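Local coordinates for carboxyltransferase domain-containing protein (Pyrococcus horikoshii, PDB 2PHC) that is of uncharacterised function but, as a carboxyltransferase-domain protein with a cyclophilin-like fold, probably binds ATP and acts as a hydrolase, at residues G97-L109 with E142-L154. Sequence-based numbering, arbitrary orientation.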
# COMPACT_ATOMS: atom_id res chain seq x y z
N GLY A 97 5.35 1.42 -20.06
CA GLY A 97 4.44 0.35 -19.89
C GLY A 97 3.65 0.17 -21.14
O GLY A 97 2.80 1.02 -21.39
N PRO A 98 4.02 -0.79 -22.01
CA PRO A 98 3.28 -1.18 -23.24
C PRO A 98 1.90 -1.79 -23.06
O PRO A 98 1.04 -1.75 -23.97
CB PRO A 98 4.20 -2.22 -23.89
CG PRO A 98 5.28 -2.50 -22.88
CD PRO A 98 5.38 -1.34 -21.99
N ASP A 99 1.66 -2.33 -21.89
CA ASP A 99 0.55 -3.18 -21.69
C ASP A 99 -0.56 -2.45 -20.94
O ASP A 99 -1.54 -3.03 -20.59
CB ASP A 99 1.00 -4.40 -20.92
CG ASP A 99 1.95 -5.29 -21.68
OD1 ASP A 99 1.70 -5.59 -22.83
OD2 ASP A 99 2.91 -5.74 -21.11
N ILE A 100 -0.40 -1.18 -20.67
CA ILE A 100 -1.34 -0.47 -19.82
C ILE A 100 -2.68 -0.27 -20.47
O ILE A 100 -3.67 -0.22 -19.83
CB ILE A 100 -0.79 0.84 -19.26
CG1 ILE A 100 -1.60 1.32 -18.07
CG2 ILE A 100 -0.74 1.92 -20.31
CD1 ILE A 100 -1.00 2.45 -17.38
N GLU A 101 -2.68 -0.18 -21.77
CA GLU A 101 -3.93 0.01 -22.48
C GLU A 101 -4.75 -1.22 -22.42
O GLU A 101 -5.97 -1.13 -22.29
CB GLU A 101 -3.68 0.53 -23.95
CG GLU A 101 -2.95 1.94 -24.03
CD GLU A 101 -1.37 1.82 -24.18
OE1 GLU A 101 -0.75 0.72 -23.95
OE2 GLU A 101 -0.74 2.85 -24.53
N PHE A 102 -4.13 -2.39 -22.53
CA PHE A 102 -4.90 -3.66 -22.43
C PHE A 102 -5.42 -3.86 -20.99
O PHE A 102 -6.51 -4.48 -20.74
CB PHE A 102 -4.00 -4.82 -22.86
CG PHE A 102 -4.60 -6.18 -22.61
CD1 PHE A 102 -5.14 -6.95 -23.66
CD2 PHE A 102 -4.61 -6.73 -21.30
CE1 PHE A 102 -5.69 -8.17 -23.41
CE2 PHE A 102 -5.23 -7.94 -21.07
CZ PHE A 102 -5.73 -8.69 -22.11
N VAL A 103 -4.64 -3.39 -20.01
CA VAL A 103 -5.04 -3.56 -18.57
C VAL A 103 -6.33 -2.79 -18.32
O VAL A 103 -7.24 -3.32 -17.77
CB VAL A 103 -4.00 -3.06 -17.53
CG1 VAL A 103 -4.65 -3.06 -16.11
CG2 VAL A 103 -2.74 -3.91 -17.60
N ALA A 104 -6.31 -1.52 -18.75
CA ALA A 104 -7.46 -0.61 -18.77
C ALA A 104 -8.61 -1.28 -19.46
O ALA A 104 -9.65 -1.58 -18.91
CB ALA A 104 -7.03 0.61 -19.54
N GLN A 105 -8.40 -1.63 -20.70
CA GLN A 105 -9.49 -2.13 -21.51
C GLN A 105 -10.03 -3.41 -21.00
O GLN A 105 -11.25 -3.57 -21.00
CB GLN A 105 -8.98 -2.23 -22.96
CG GLN A 105 -9.83 -3.09 -23.90
CD GLN A 105 -9.83 -2.54 -25.31
OE1 GLN A 105 -8.77 -2.03 -25.79
NE2 GLN A 105 -11.03 -2.61 -25.99
N TYR A 106 -9.18 -4.36 -20.56
CA TYR A 106 -9.67 -5.67 -19.96
C TYR A 106 -10.53 -5.39 -18.71
O TYR A 106 -11.36 -6.15 -18.32
CB TYR A 106 -8.43 -6.55 -19.62
CG TYR A 106 -8.68 -7.96 -19.11
CD1 TYR A 106 -8.61 -9.02 -19.99
CD2 TYR A 106 -8.95 -8.26 -17.75
CE1 TYR A 106 -8.84 -10.34 -19.57
CE2 TYR A 106 -9.14 -9.64 -17.31
CZ TYR A 106 -9.08 -10.63 -18.26
OH TYR A 106 -9.31 -11.96 -18.00
N ASN A 107 -10.39 -4.21 -18.11
CA ASN A 107 -11.11 -3.95 -16.85
C ASN A 107 -12.12 -2.84 -16.95
O ASN A 107 -12.90 -2.66 -16.04
CB ASN A 107 -10.09 -3.69 -15.69
CG ASN A 107 -9.36 -4.95 -15.34
OD1 ASN A 107 -9.98 -5.92 -14.93
ND2 ASN A 107 -8.06 -4.98 -15.62
N GLY A 108 -12.08 -2.10 -18.05
CA GLY A 108 -13.24 -1.27 -18.45
C GLY A 108 -12.97 0.06 -17.84
O GLY A 108 -13.87 0.70 -17.32
N LEU A 109 -11.72 0.52 -17.97
CA LEU A 109 -11.30 1.77 -17.36
C LEU A 109 -10.46 2.54 -18.36
O LEU A 109 -9.98 1.98 -19.34
CB LEU A 109 -10.42 1.48 -16.10
CG LEU A 109 -10.88 0.64 -14.89
CD1 LEU A 109 -9.70 0.04 -14.07
CD2 LEU A 109 -11.84 1.43 -13.95
N GLU A 142 -8.33 -5.03 -6.79
CA GLU A 142 -8.78 -6.01 -7.79
C GLU A 142 -9.38 -5.49 -9.14
O GLU A 142 -9.48 -6.24 -10.11
CB GLU A 142 -9.74 -7.01 -7.13
CG GLU A 142 -8.96 -7.79 -6.11
CD GLU A 142 -9.74 -8.83 -5.34
OE1 GLU A 142 -10.92 -9.16 -5.70
OE2 GLU A 142 -9.13 -9.31 -4.34
N ARG A 143 -9.73 -4.20 -9.19
CA ARG A 143 -10.29 -3.62 -10.38
C ARG A 143 -9.30 -3.53 -11.50
O ARG A 143 -9.69 -3.27 -12.66
CB ARG A 143 -10.86 -2.23 -10.07
CG ARG A 143 -12.15 -2.24 -9.27
CD ARG A 143 -12.48 -0.77 -8.92
NE ARG A 143 -11.61 -0.20 -7.89
CZ ARG A 143 -11.49 1.10 -7.63
NH1 ARG A 143 -12.14 2.02 -8.34
NH2 ARG A 143 -10.68 1.50 -6.64
N ILE A 144 -8.01 -3.63 -11.16
CA ILE A 144 -6.95 -3.71 -12.17
C ILE A 144 -6.31 -5.10 -12.40
O ILE A 144 -5.36 -5.23 -13.14
CB ILE A 144 -5.93 -2.60 -12.03
CG1 ILE A 144 -5.25 -2.64 -10.67
CG2 ILE A 144 -6.61 -1.26 -12.25
CD1 ILE A 144 -3.99 -1.84 -10.71
N ALA A 145 -6.92 -6.13 -11.80
CA ALA A 145 -6.52 -7.53 -11.97
C ALA A 145 -6.43 -7.91 -13.48
O ALA A 145 -7.37 -7.61 -14.22
CB ALA A 145 -7.52 -8.45 -11.23
N THR A 146 -5.34 -8.54 -13.94
CA THR A 146 -5.17 -8.85 -15.38
C THR A 146 -4.27 -10.01 -15.55
O THR A 146 -3.08 -9.96 -15.09
CB THR A 146 -4.56 -7.65 -16.21
OG1 THR A 146 -5.27 -6.45 -15.92
CG2 THR A 146 -4.67 -7.91 -17.74
N PRO A 147 -4.74 -11.05 -16.29
CA PRO A 147 -3.90 -12.26 -16.51
C PRO A 147 -2.66 -11.93 -17.30
O PRO A 147 -2.63 -10.89 -17.87
CB PRO A 147 -4.82 -13.24 -17.25
CG PRO A 147 -5.80 -12.34 -18.00
CD PRO A 147 -6.05 -11.16 -16.98
N ARG A 148 -1.61 -12.76 -17.20
CA ARG A 148 -0.30 -12.63 -17.88
C ARG A 148 -0.38 -12.72 -19.45
O ARG A 148 -1.39 -13.19 -20.00
CB ARG A 148 0.59 -13.82 -17.44
CG ARG A 148 1.17 -13.71 -16.01
CD ARG A 148 1.40 -15.15 -15.51
NE ARG A 148 1.85 -15.26 -14.09
CZ ARG A 148 1.07 -15.27 -13.01
NH1 ARG A 148 -0.24 -15.19 -13.07
NH2 ARG A 148 1.60 -15.41 -11.85
N LEU A 149 0.70 -12.36 -20.12
CA LEU A 149 0.76 -12.54 -21.56
C LEU A 149 0.69 -14.03 -21.84
O LEU A 149 1.04 -14.87 -20.98
CB LEU A 149 2.00 -11.91 -22.16
CG LEU A 149 2.19 -10.37 -22.16
CD1 LEU A 149 3.55 -10.16 -22.60
CD2 LEU A 149 1.36 -9.73 -23.12
N GLU A 150 0.16 -14.38 -23.02
CA GLU A 150 0.05 -15.78 -23.34
C GLU A 150 1.46 -16.39 -23.53
O GLU A 150 1.73 -17.52 -23.17
CB GLU A 150 -0.94 -16.01 -24.52
CG GLU A 150 -1.86 -17.31 -24.42
CD GLU A 150 -2.50 -17.73 -23.01
OE1 GLU A 150 -3.53 -17.11 -22.57
OE2 GLU A 150 -2.02 -18.75 -22.39
N LYS A 151 2.37 -15.57 -24.02
CA LYS A 151 3.74 -15.95 -24.11
C LYS A 151 4.55 -14.80 -23.55
O LYS A 151 4.39 -13.67 -23.98
CB LYS A 151 3.97 -15.92 -25.56
CD LYS A 151 5.69 -14.89 -27.34
CE LYS A 151 6.11 -13.52 -27.89
NZ LYS A 151 5.57 -13.21 -29.28
N PRO A 152 5.48 -15.11 -22.64
CA PRO A 152 6.43 -14.18 -22.04
C PRO A 152 7.32 -13.41 -23.02
O PRO A 152 7.77 -14.01 -23.98
CB PRO A 152 7.32 -15.08 -21.18
CG PRO A 152 6.51 -16.33 -20.97
CD PRO A 152 5.61 -16.49 -22.14
N ARG A 153 7.61 -12.14 -22.73
CA ARG A 153 8.65 -11.39 -23.35
C ARG A 153 10.01 -11.91 -22.93
O ARG A 153 10.14 -12.49 -21.83
CB ARG A 153 8.57 -9.92 -22.95
CG ARG A 153 7.38 -9.19 -23.51
CD ARG A 153 7.57 -7.73 -23.40
NE ARG A 153 6.40 -7.10 -24.01
CZ ARG A 153 5.32 -6.75 -23.35
NH1 ARG A 153 5.29 -6.92 -22.00
NH2 ARG A 153 4.29 -6.22 -24.02
N LEU A 154 11.04 -11.71 -23.77
CA LEU A 154 12.32 -12.36 -23.49
C LEU A 154 13.23 -11.48 -22.63
O LEU A 154 14.18 -11.98 -21.98
CB LEU A 154 13.05 -12.82 -24.78
CG LEU A 154 12.60 -14.16 -25.38
CD1 LEU A 154 13.44 -14.53 -26.65
CD2 LEU A 154 12.68 -15.30 -24.32
O HOH W 1 -12.74 -3.27 -13.22
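Asn107, just before the Schellman turn at Gly108, meets Ala145 and shows how one amide can tie a helix to the chain beside it. Its CB lies 3.1 Å from Arg143 O, and CG is nearly as close to the same oxygen. With CG beside the backbone N (chi1 -69°), the amide reaches across to the loop: ND2 donates to Ala145 O at 3.1 Å, meeting that oxygen above its carbonyl plane, and more weakly to Thr146 OG1, while also bonding Val103 O one turn back. OD1 lies 3.2 Å from Ala145 O, but as both are acceptors, the bond there belongs to ND2.

Farther along, Thr146 CG2 touches the edge of the Phe102 ring, 3.4 Å from CE2, and lies over the same face of Tyr106 as Pro147, whose CD is 3.3 Å from Tyr106 CZ. At the far end Arg153 forms an end-on salt bridge with Asp99, NH1 to OD2 at 2.8 Å. NH2 takes OD1 in a nearly straight bond, the two planes 27° apart. Pro98 CG and Leu149 CD1 lie against opposite faces of the guanidinium, each offset toward its rim. Asp99 OD2 also accepts from Ile181 N, so an alanine here would probably leave both the guanidinium and that strand amide without their mate.

The Schellman-ended helix packs with the 142-154 loop against strands 160-164 and 180-184 of the cyclophilin-like carboxyltransferase domain.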